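Local structure of adhesion G-protein coupled receptor G6 (Danio rerio, 6V55) at residues 28-33 against 94-99; 131-136 against 246-251; 671-676 against 699-704. The protein is an adhesion G-protein coupled receptor whose calcium-binding extracellular region probably takes part in cell adhesion and in signalling linked to myelination. All coordinates share one frame; numbering follows the deposited sequence.

In the fold
The three interactions follow one another along the chain and do not touch. Interaction 1 lies in the CUB domain and is the one that includes a calcium ligand, Asp98; its centre is about 7 Å from that of the chain. The centres of interactions 1 and 2 are about 51 Å apart, interaction 2 lying within the pentaxin-family region. The centres of interactions 1 and 3 are about 44 Å apart, and their nearest atoms about 25 Å. Interactions 2 and 3 lie on opposite sides of the chain's centre, their own centres about 89 Å apart. Asparagine-linked sugars mark interactions 1 and 3, at Asn32 and Asn704. Each contact lies in a separate part of the extended extracellular region.

Interaction 1. Residues 28-33 against 94-99; sequences SQSCNW and FFNSDF. With CA (calcium ion), chain C; NAG (2-acetamido-2-deoxy-beta-D-glucopyranose), chain E.
Asp98 O takes two donors: Ser28 N at 2.8 Å and a water that also binds the calcium ion. They close the end of an antiparallel pairing in the CUB domain, where strand 30-36 runs beside strand 90-96. Asp98 OD2 binds the calcium ion at 2.5 Å, Glu53, Asp61, Ser100 and Val101 adding further ligands, while OD1 pairs with Lys477. Next along, Ser97 OG receives Gln29 N in a nearly straight bond (168°) and also bonds Pro26 O. Cys31 and Phe95 form a hydrogen-bonded pair, Cys31 N meeting Phe95 O at 2.9 Å in the carbonyl plane. Their side chains share a face: Cys31 SG, in disulfide linkage with Cys5, lies at the edge of the Phe95 ring, and Trp33 CZ3 rests 3.8 Å from Phe95 CB. On the opposite face, Phe94 has CG anti to its carbonyl carbon (chi1 -61°), which carries the ring to the glycosylated Asn32, whose OD1 bonds Thr34. An alanine at Phe94 would probably leave Asn32 CG and the sugar's acetyl methyl without their aromatic neighbour, and the sugar freer to turn. Phe94 CE1 stands 3.4 Å from Asn32 CG. Phe94 CE1 is also 3.6 Å from NAG C8.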
loop_
_atom_site.group_PDB
_atom_site.type_symbol
_atom_site.label_atom_id
_atom_site.label_comp_id
_atom_site.label_asym_id
_atom_site.label_seq_id
_atom_site.Cartn_x
_atom_site.Cartn_y
_atom_site.Cartn_z
ATOM N N SER A 28 -4.069 11.681 1.990
ATOM C CA SER A 28 -3.655 11.399 3.372
ATOM C C SER A 28 -4.098 10.029 3.883
ATOM O O SER A 28 -4.445 9.854 5.052
ATOM C CB SER A 28 -4.120 12.501 4.299
ATOM O OG SER A 28 -3.966 13.722 3.623
ATOM N N GLN A 29 -4.080 9.056 2.995
ATOM C CA GLN A 29 -4.454 7.703 3.342
ATOM C C GLN A 29 -3.330 7.020 4.089
ATOM O O GLN A 29 -2.150 7.348 3.912
ATOM C CB GLN A 29 -4.765 6.913 2.080
ATOM C CG GLN A 29 -5.977 7.366 1.368
ATOM C CD GLN A 29 -7.165 7.407 2.279
ATOM O OE1 GLN A 29 -7.662 6.371 2.738
ATOM N NE2 GLN A 29 -7.629 8.607 2.563
ATOM N N SER A 30 -3.699 6.038 4.908
ATOM C CA SER A 30 -2.692 5.123 5.427
ATOM C C SER A 30 -3.342 3.761 5.612
ATOM O O SER A 30 -4.160 3.578 6.518
ATOM C CB SER A 30 -2.094 5.618 6.726
ATOM O OG SER A 30 -1.562 4.498 7.408
ATOM N N CYS A 31 -2.948 2.809 4.774
ATOM C CA CYS A 31 -3.597 1.519 4.683
ATOM C C CYS A 31 -2.596 0.407 4.991
ATOM O O CYS A 31 -1.401 0.540 4.714
ATOM C CB CYS A 31 -4.179 1.361 3.290
ATOM S SG CYS A 31 -5.443 2.582 2.789
ATOM N N ASN A 32 -3.095 -0.702 5.571
ATOM C CA ASN A 32 -2.293 -1.877 5.974
ATOM C C ASN A 32 -3.230 -3.060 5.745
ATOM O O ASN A 32 -3.958 -3.482 6.648
ATOM C CB ASN A 32 -1.790 -1.784 7.428
ATOM C CG ASN A 32 -1.058 -3.068 7.951
ATOM O OD1 ASN A 32 -0.758 -3.990 7.211
ATOM N ND2 ASN A 32 -0.742 -3.079 9.253
ATOM N N TRP A 33 -3.183 -3.604 4.539
ATOM C CA TRP A 33 -3.756 -4.907 4.249
ATOM C C TRP A 33 -2.713 -5.973 4.561
ATOM O O TRP A 33 -1.732 -6.115 3.824
ATOM C CB TRP A 33 -4.155 -4.981 2.790
ATOM C CG TRP A 33 -5.149 -3.960 2.358
ATOM C CD1 TRP A 33 -6.499 -4.020 2.513
ATOM C CD2 TRP A 33 -4.882 -2.755 1.635
ATOM N NE1 TRP A 33 -7.089 -2.918 1.953
ATOM C CE2 TRP A 33 -6.116 -2.128 1.407
ATOM C CE3 TRP A 33 -3.717 -2.145 1.164
ATOM C CZ2 TRP A 33 -6.218 -0.928 0.741
ATOM C CZ3 TRP A 33 -3.829 -0.946 0.499
ATOM C CH2 TRP A 33 -5.064 -0.360 0.289
ATOM N N PHE A 94 1.079 -2.018 1.981
ATOM C CA PHE A 94 0.795 -0.701 2.531
ATOM C C PHE A 94 0.520 0.286 1.417
ATOM O O PHE A 94 0.947 0.090 0.281
ATOM C CB PHE A 94 1.957 -0.184 3.364
ATOM C CG PHE A 94 2.274 -1.048 4.527
ATOM C CD1 PHE A 94 1.561 -0.915 5.706
ATOM C CD2 PHE A 94 3.269 -2.014 4.434
ATOM C CE1 PHE A 94 1.843 -1.720 6.774
ATOM C CE2 PHE A 94 3.556 -2.818 5.502
ATOM C CZ PHE A 94 2.841 -2.672 6.678
ATOM N N PHE A 95 -0.195 1.357 1.754
ATOM C CA PHE A 95 -0.439 2.436 0.807
ATOM C C PHE A 95 -0.552 3.731 1.591
ATOM O O PHE A 95 -1.287 3.796 2.583
ATOM C CB PHE A 95 -1.701 2.178 -0.015
ATOM C CG PHE A 95 -2.179 3.373 -0.824
ATOM C CD1 PHE A 95 -1.346 4.009 -1.748
ATOM C CD2 PHE A 95 -3.481 3.843 -0.675
ATOM C CE1 PHE A 95 -1.809 5.102 -2.508
ATOM C CE2 PHE A 95 -3.951 4.925 -1.437
ATOM C CZ PHE A 95 -3.112 5.558 -2.354
ATOM N N ASN A 96 0.192 4.750 1.153
ATOM C CA ASN A 96 0.176 6.081 1.756
ATOM C C ASN A 96 0.092 7.134 0.657
ATOM O O ASN A 96 0.843 7.070 -0.325
ATOM C CB ASN A 96 1.416 6.300 2.606
ATOM C CG ASN A 96 1.458 5.381 3.788
ATOM O OD1 ASN A 96 0.667 5.524 4.730
ATOM N ND2 ASN A 96 2.370 4.422 3.756
ATOM N N SER A 97 -0.842 8.072 0.794
ATOM C CA SER A 97 -0.952 9.177 -0.144
ATOM C C SER A 97 -0.670 10.443 0.644
ATOM O O SER A 97 -0.861 10.473 1.860
ATOM C CB SER A 97 -2.343 9.273 -0.775
ATOM O OG SER A 97 -3.330 9.252 0.250
ATOM N N ASP A 98 -0.228 11.498 -0.037
ATOM C CA ASP A 98 0.021 12.710 0.719
ATOM C C ASP A 98 -1.203 13.615 0.578
ATOM O O ASP A 98 -2.296 13.116 0.309
ATOM C CB ASP A 98 1.353 13.370 0.319
ATOM C CG ASP A 98 1.475 13.711 -1.177
ATOM O OD1 ASP A 98 2.607 14.030 -1.599
ATOM O OD2 ASP A 98 0.504 13.727 -1.949
ATOM N N PHE A 99 -1.026 14.935 0.720
ATOM C CA PHE A 99 -2.111 15.913 0.823
ATOM C C PHE A 99 -2.673 16.375 -0.515
ATOM O O PHE A 99 -3.709 17.042 -0.511
ATOM C CB PHE A 99 -1.655 17.159 1.607
ATOM C CG PHE A 99 -0.309 17.708 1.175
ATOM C CD1 PHE A 99 -0.222 18.647 0.144
ATOM C CD2 PHE A 99 0.866 17.304 1.805
ATOM C CE1 PHE A 99 1.012 19.151 -0.271
ATOM C CE2 PHE A 99 2.095 17.798 1.391
ATOM C CZ PHE A 99 2.161 18.728 0.346
HETATM CA CA CA C . -0.929 12.516 -3.596
HETATM C C1 NAG E . -0.071 -4.194 9.918
HETATM C C2 NAG E . 0.903 -3.800 11.053
HETATM C C3 NAG E . 1.419 -5.051 11.778
HETATM C C4 NAG E . 0.264 -5.890 12.307
HETATM C C5 NAG E . -0.674 -6.269 11.157
HETATM C C6 NAG E . -1.921 -6.963 11.642
HETATM C C7 NAG E . 1.959 -1.676 10.400
HETATM C C8 NAG E . 3.241 -1.012 9.987
HETATM N N2 NAG E . 2.022 -2.998 10.583
HETATM O O3 NAG E . 2.284 -4.684 12.853
HETATM O O4 NAG E . 0.771 -7.063 12.944
HETATM O O5 NAG E . -1.118 -5.091 10.454
HETATM O O6 NAG E . -2.931 -6.021 11.978
HETATM O O7 NAG E . 0.914 -1.044 10.554
HETATM O O HOH W 1 -0.364 9.177 4.921
HETATM O O HOH W 2 0.452 2.781 5.270
HETATM O O HOH W 3 -2.959 12.291 -2.055
#

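Interaction 2. Residues 131-136 against 246-251; sequences ILRVSN and GGLLQI
Arg133 lies across Leu248, the two side chains meeting at about a right angle, and the arginine can be followed atom by atom. Arg133 CB touches Leu248 CD2 at 3.7 Å and also approaches Leu249 O. CG sits between the backbone N and the carbonyl carbon (chi1 54°), and a bend at chi3 (-66°) folds the tip toward the backbone of the next residue, Val134. There NE donates to Val134 O at a separation so short that its length is doubtful, with NH2 adding a weak bond to the same oxygen. The guanidinium of Arg133 presents one face to Leu248: Leu248 CG stands 3.6 Å above the plane, displaced toward the rim, and Leu248 CD1 comes to 3.4 Å from Arg133 NH1. This is apolar packing against the flat of a charged group.

The segments belong to the pentaxin-family domain, whose antiparallel sheets are consistent with the concanavalin-like beta sandwich. Strand 248-251 is an outermost strand of a five-stranded antiparallel sheet, next to strand 161-167, whereas the short, weakly bonded strand 133-134 pairs with strand 304-305. The touching parts run 109° apart, so a single backbone bridge joins them, Arg133 CA lying 4.0 Å from Gln250 CA. Two bonds flank it: Val134 N to Leu249 O at 2.8 Å, and Ile251 N to Leu132 O at 2.9 Å, each donor coming almost head-on to its carbonyl. Buried side chains fill in beside them. Val134 CG2 meets Leu249 CB at 3.8 Å, and the same methyl also touches CG and CD2 of that leucine. Leu249 and Ile251 continue inward onto strand 268-276, through Phe273, Leu275 and Ile270, while Val134 and Ile251 both touch Trp304. At the other end, Leu132 CB approaches Ile251 CB at 4.2 Å.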
loop_
_atom_site.group_PDB
_atom_site.type_symbol
_atom_site.label_atom_id
_atom_site.label_comp_id
_atom_site.label_asym_id
_atom_site.label_seq_id
_atom_site.Cartn_x
_atom_site.Cartn_y
_atom_site.Cartn_z
ATOM N N ILE A 131 -0.377 -43.959 5.693
ATOM C CA ILE A 131 -0.040 -44.298 4.320
ATOM C C ILE A 131 0.290 -43.012 3.580
ATOM O O ILE A 131 -0.519 -42.079 3.537
ATOM C CB ILE A 131 -1.196 -45.059 3.648
ATOM C CG1 ILE A 131 -1.420 -46.408 4.342
ATOM C CG2 ILE A 131 -0.929 -45.291 2.165
ATOM C CD1 ILE A 131 -2.704 -46.490 5.126
ATOM N N LEU A 132 1.480 -42.963 2.994
ATOM C CA LEU A 132 1.958 -41.797 2.254
ATOM C C LEU A 132 2.033 -42.210 0.786
ATOM O O LEU A 132 3.081 -42.623 0.278
ATOM C CB LEU A 132 3.305 -41.322 2.793
ATOM C CG LEU A 132 3.258 -40.484 4.072
ATOM C CD1 LEU A 132 3.267 -41.325 5.334
ATOM C CD2 LEU A 132 4.428 -39.544 4.085
ATOM N N ARG A 133 0.892 -42.104 0.108
ATOM C CA ARG A 133 0.674 -42.752 -1.172
ATOM C C ARG A 133 0.533 -41.747 -2.303
ATOM O O ARG A 133 0.270 -40.559 -2.095
ATOM C CB ARG A 133 -0.587 -43.617 -1.143
ATOM C CG ARG A 133 -1.819 -42.871 -0.683
ATOM C CD ARG A 133 -3.117 -43.581 -1.088
ATOM N NE ARG A 133 -3.365 -43.632 -2.534
ATOM C CZ ARG A 133 -4.238 -44.467 -3.104
ATOM N NH1 ARG A 133 -4.917 -45.316 -2.342
ATOM N NH2 ARG A 133 -4.424 -44.477 -4.427
ATOM N N VAL A 134 0.734 -42.267 -3.517
ATOM C CA VAL A 134 0.242 -41.607 -4.718
ATOM C C VAL A 134 -1.276 -41.506 -4.616
ATOM O O VAL A 134 -1.943 -42.435 -4.141
ATOM C CB VAL A 134 0.721 -42.386 -5.957
ATOM C CG1 VAL A 134 0.224 -41.782 -7.257
ATOM C CG2 VAL A 134 2.241 -42.408 -5.968
ATOM N N SER A 135 -1.824 -40.345 -4.974
ATOM C CA SER A 135 -3.251 -40.167 -4.763
ATOM C C SER A 135 -4.036 -40.836 -5.883
ATOM O O SER A 135 -3.525 -41.070 -6.984
ATOM C CB SER A 135 -3.618 -38.684 -4.659
ATOM O OG SER A 135 -4.133 -38.174 -5.852
ATOM N N ASN A 136 -5.315 -41.109 -5.604
ATOM C CA ASN A 136 -6.160 -41.821 -6.566
ATOM C C ASN A 136 -6.607 -40.960 -7.745
ATOM O O ASN A 136 -7.168 -41.518 -8.700
ATOM C CB ASN A 136 -7.374 -42.418 -5.861
ATOM C CG ASN A 136 -7.993 -41.466 -4.857
ATOM O OD1 ASN A 136 -7.776 -40.245 -4.909
ATOM N ND2 ASN A 136 -8.753 -42.023 -3.911
ATOM N N GLY A 246 -3.738 -50.023 -11.782
ATOM C CA GLY A 246 -4.617 -49.640 -10.692
ATOM C C GLY A 246 -4.120 -49.939 -9.298
ATOM O O GLY A 246 -4.921 -50.283 -8.421
ATOM N N GLY A 247 -2.813 -49.838 -9.068
ATOM C CA GLY A 247 -2.238 -50.196 -7.796
ATOM C C GLY A 247 -2.014 -48.995 -6.884
ATOM O O GLY A 247 -2.309 -47.848 -7.213
ATOM N N LEU A 248 -1.455 -49.298 -5.707
ATOM C CA LEU A 248 -1.177 -48.320 -4.662
ATOM C C LEU A 248 0.335 -48.192 -4.524
ATOM O O LEU A 248 0.993 -49.084 -3.966
ATOM C CB LEU A 248 -1.816 -48.755 -3.344
ATOM C CG LEU A 248 -2.183 -47.680 -2.322
ATOM C CD1 LEU A 248 -3.346 -48.176 -1.479
ATOM C CD2 LEU A 248 -1.016 -47.306 -1.413
ATOM N N LEU A 249 0.882 -47.079 -5.003
ATOM C CA LEU A 249 2.298 -46.788 -4.823
ATOM C C LEU A 249 2.439 -45.883 -3.610
ATOM O O LEU A 249 1.716 -44.888 -3.499
ATOM C CB LEU A 249 2.896 -46.125 -6.064
ATOM C CG LEU A 249 4.331 -45.617 -5.930
ATOM C CD1 LEU A 249 5.257 -46.756 -5.573
ATOM C CD2 LEU A 249 4.780 -44.952 -7.207
ATOM N N GLN A 250 3.361 -46.232 -2.705
ATOM C CA GLN A 250 3.545 -45.469 -1.478
ATOM C C GLN A 250 5.013 -45.363 -1.098
ATOM O O GLN A 250 5.841 -46.200 -1.471
ATOM C CB GLN A 250 2.787 -46.081 -0.306
ATOM C CG GLN A 250 3.177 -47.486 0.013
ATOM C CD GLN A 250 2.340 -48.044 1.119
ATOM O OE1 GLN A 250 2.347 -47.523 2.241
ATOM N NE2 GLN A 250 1.598 -49.106 0.817
ATOM N N ILE A 251 5.306 -44.302 -0.334
ATOM C CA ILE A 251 6.618 -44.096 0.269
ATOM C C ILE A 251 6.801 -45.135 1.365
ATOM O O ILE A 251 5.851 -45.428 2.109
ATOM C CB ILE A 251 6.712 -42.654 0.804
ATOM C CG1 ILE A 251 6.358 -41.653 -0.307
ATOM C CG2 ILE A 251 8.063 -42.346 1.460
ATOM C CD1 ILE A 251 7.484 -41.298 -1.220
#

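Interaction 3. Residues 671-676 against 699-704. With NAG (2-acetamido-2-deoxy-beta-D-glucopyranose), chain L.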
loop_
_atom_site.group_PDB
_atom_site.type_symbol
_atom_site.label_atom_id
_atom_site.label_comp_id
_atom_site.label_asym_id
_atom_site.label_seq_id
_atom_site.Cartn_x
_atom_site.Cartn_y
_atom_site.Cartn_z
ATOM N N ARG A 671 -20.754 44.513 -19.934
ATOM C CA ARG A 671 -21.038 43.121 -19.646
ATOM C C ARG A 671 -22.260 43.023 -18.764
ATOM O O ARG A 671 -22.656 43.988 -18.129
ATOM C CB ARG A 671 -19.882 42.428 -18.923
ATOM C CG ARG A 671 -18.666 42.177 -19.751
ATOM C CD ARG A 671 -17.445 42.609 -18.999
ATOM N NE ARG A 671 -16.223 42.145 -19.657
ATOM C CZ ARG A 671 -15.380 41.240 -19.158
ATOM N NH1 ARG A 671 -15.599 40.684 -17.972
ATOM N NH2 ARG A 671 -14.303 40.902 -19.848
ATOM N N ILE A 672 -22.846 41.829 -18.723
ATOM C CA ILE A 672 -23.741 41.414 -17.648
ATOM C C ILE A 672 -23.035 40.312 -16.886
ATOM O O ILE A 672 -22.457 39.412 -17.499
ATOM C CB ILE A 672 -25.097 40.913 -18.170
ATOM C CG1 ILE A 672 -25.593 41.828 -19.283
ATOM C CG2 ILE A 672 -26.109 40.824 -17.019
ATOM C CD1 ILE A 672 -27.022 41.607 -19.714
ATOM N N ASN A 673 -23.059 40.394 -15.566
ATOM C CA ASN A 673 -22.473 39.399 -14.683
ATOM C C ASN A 673 -23.582 38.624 -13.990
ATOM O O ASN A 673 -24.631 39.178 -13.666
ATOM C CB ASN A 673 -21.592 40.077 -13.633
ATOM C CG ASN A 673 -20.525 40.964 -14.257
ATOM O OD1 ASN A 673 -19.957 40.616 -15.280
ATOM N ND2 ASN A 673 -20.264 42.122 -13.652
ATOM N N PHE A 674 -23.349 37.348 -13.730
ATOM C CA PHE A 674 -24.369 36.558 -13.053
ATOM C C PHE A 674 -23.648 35.525 -12.207
ATOM O O PHE A 674 -22.742 34.858 -12.704
ATOM C CB PHE A 674 -25.297 35.901 -14.084
ATOM C CG PHE A 674 -26.505 35.210 -13.503
ATOM C CD1 PHE A 674 -26.438 33.872 -13.096
ATOM C CD2 PHE A 674 -27.729 35.856 -13.446
ATOM C CE1 PHE A 674 -27.542 33.215 -12.582
ATOM C CE2 PHE A 674 -28.857 35.197 -12.935
ATOM C CZ PHE A 674 -28.755 33.867 -12.515
ATOM N N MET A 675 -24.034 35.404 -10.934
ATOM C CA MET A 675 -23.526 34.366 -10.035
ATOM C C MET A 675 -24.695 33.682 -9.341
ATOM O O MET A 675 -25.655 34.342 -8.926
ATOM C CB MET A 675 -22.586 34.931 -8.959
ATOM C CG MET A 675 -21.520 35.861 -9.485
ATOM S SD MET A 675 -20.481 36.599 -8.242
ATOM C CE MET A 675 -20.558 38.287 -8.849
ATOM N N PHE A 676 -24.620 32.362 -9.214
ATOM C CA PHE A 676 -25.601 31.597 -8.452
ATOM C C PHE A 676 -24.856 30.862 -7.350
ATOM O O PHE A 676 -23.937 30.084 -7.633
ATOM C CB PHE A 676 -26.362 30.624 -9.360
ATOM C CG PHE A 676 -27.301 29.708 -8.626
ATOM C CD1 PHE A 676 -26.938 28.384 -8.343
ATOM C CD2 PHE A 676 -28.551 30.159 -8.240
ATOM C CE1 PHE A 676 -27.801 27.545 -7.659
ATOM C CE2 PHE A 676 -29.432 29.326 -7.567
ATOM C CZ PHE A 676 -29.055 28.020 -7.267
ATOM N N ALA A 699 -26.529 36.736 -7.595
ATOM C CA ALA A 699 -25.989 38.068 -7.800
ATOM C C ALA A 699 -26.010 38.460 -9.274
ATOM O O ALA A 699 -25.990 37.601 -10.168
ATOM C CB ALA A 699 -24.567 38.194 -7.251
ATOM N N SER A 700 -26.061 39.772 -9.517
ATOM C CA SER A 700 -25.940 40.306 -10.866
ATOM C C SER A 700 -25.414 41.725 -10.799
ATOM O O SER A 700 -25.622 42.420 -9.803
ATOM C CB SER A 700 -27.268 40.296 -11.614
ATOM O OG SER A 700 -27.042 40.463 -13.004
ATOM N N SER A 701 -24.737 42.144 -11.872
ATOM C CA SER A 701 -24.240 43.513 -12.020
ATOM C C SER A 701 -23.933 43.732 -13.491
ATOM O O SER A 701 -23.930 42.791 -14.290
ATOM C CB SER A 701 -22.979 43.782 -11.186
ATOM O OG SER A 701 -21.843 43.162 -11.777
ATOM N N VAL A 702 -23.644 44.983 -13.840
ATOM C CA VAL A 702 -23.250 45.310 -15.199
ATOM C C VAL A 702 -21.886 45.971 -15.255
ATOM O O VAL A 702 -21.506 46.501 -16.296
ATOM C CB VAL A 702 -24.291 46.198 -15.892
ATOM C CG1 VAL A 702 -25.507 45.393 -16.255
ATOM C CG2 VAL A 702 -24.654 47.300 -14.959
ATOM N N GLY A 703 -21.146 45.969 -14.156
ATOM C CA GLY A 703 -19.794 46.482 -14.198
ATOM C C GLY A 703 -19.282 46.688 -12.791
ATOM O O GLY A 703 -19.863 46.193 -11.827
ATOM N N ASN A 704 -18.230 47.505 -12.696
ATOM C CA ASN A 704 -17.582 47.840 -11.433
ATOM C C ASN A 704 -18.373 48.841 -10.562
ATOM O O ASN A 704 -17.832 49.340 -9.572
ATOM C CB ASN A 704 -16.180 48.385 -11.721
ATOM C CG ASN A 704 -15.210 48.078 -10.606
ATOM O OD1 ASN A 704 -15.566 47.350 -9.676
ATOM N ND2 ASN A 704 -13.997 48.639 -10.667
HETATM C C1 NAG L . -13.031 48.369 -9.614
HETATM C C2 NAG L . -11.715 47.794 -10.157
HETATM C C3 NAG L . -10.809 47.381 -8.995
HETATM C C4 NAG L . -10.567 48.559 -8.052
HETATM C C5 NAG L . -11.893 49.175 -7.585
HETATM C C6 NAG L . -11.701 50.458 -6.803
HETATM C C7 NAG L . -11.317 46.501 -12.208
HETATM C C8 NAG L . -11.727 45.307 -13.012
HETATM N N2 NAG L . -11.963 46.671 -11.049
HETATM O O3 NAG L . -9.572 46.885 -9.501
HETATM O O4 NAG L . -9.826 48.128 -6.916
HETATM O O5 NAG L . -12.741 49.494 -8.709
HETATM O O6 NAG L . -12.833 51.314 -6.900
HETATM O O7 NAG L . -10.437 47.274 -12.589
#
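Asn673 has CG anti to its carbonyl carbon (chi1 -55°), and Ser701 holds OG between its backbone N and carbonyl carbon (chi1 74°); together these torsions bring the amide to the hydroxyl. Asn673 ND2 donates to Ser701 OG at 2.7 Å, the oxygen lying close to the amide plane. Ser700 turns its hydroxyl to the other side of the sheet, where Ser700 OG donates to Asn673 O at 2.8 Å, nearly in line with the carbonyl bond (178°). Asn673 O also receives Ser701 N, weakly, at 3.5 Å. The main-chain pairing is firm where Met675 meets Ala699, bonded both ways, with Ala699 N 2.9 Å from Met675 O. Met675 CB and Ala699 CB touch at 4.2 Å. After Gly703, at backbone angles that favour glycine, Asn704 carries a sugar on ND2.

The antiparallel sheet, the helix against it and the GPS motif later in the chain are consistent with the GAIN domain of adhesion receptors. Strand 671-677 is flanked by strands 608-614 and 697-701, and Ala699 itself pairs antiparallel with a separate bound peptide chain, extending the sheet. Asn673 and Met675 face helix 573-593, whereas Phe674 packs on Leu625 and Ala627 of strand 623-628.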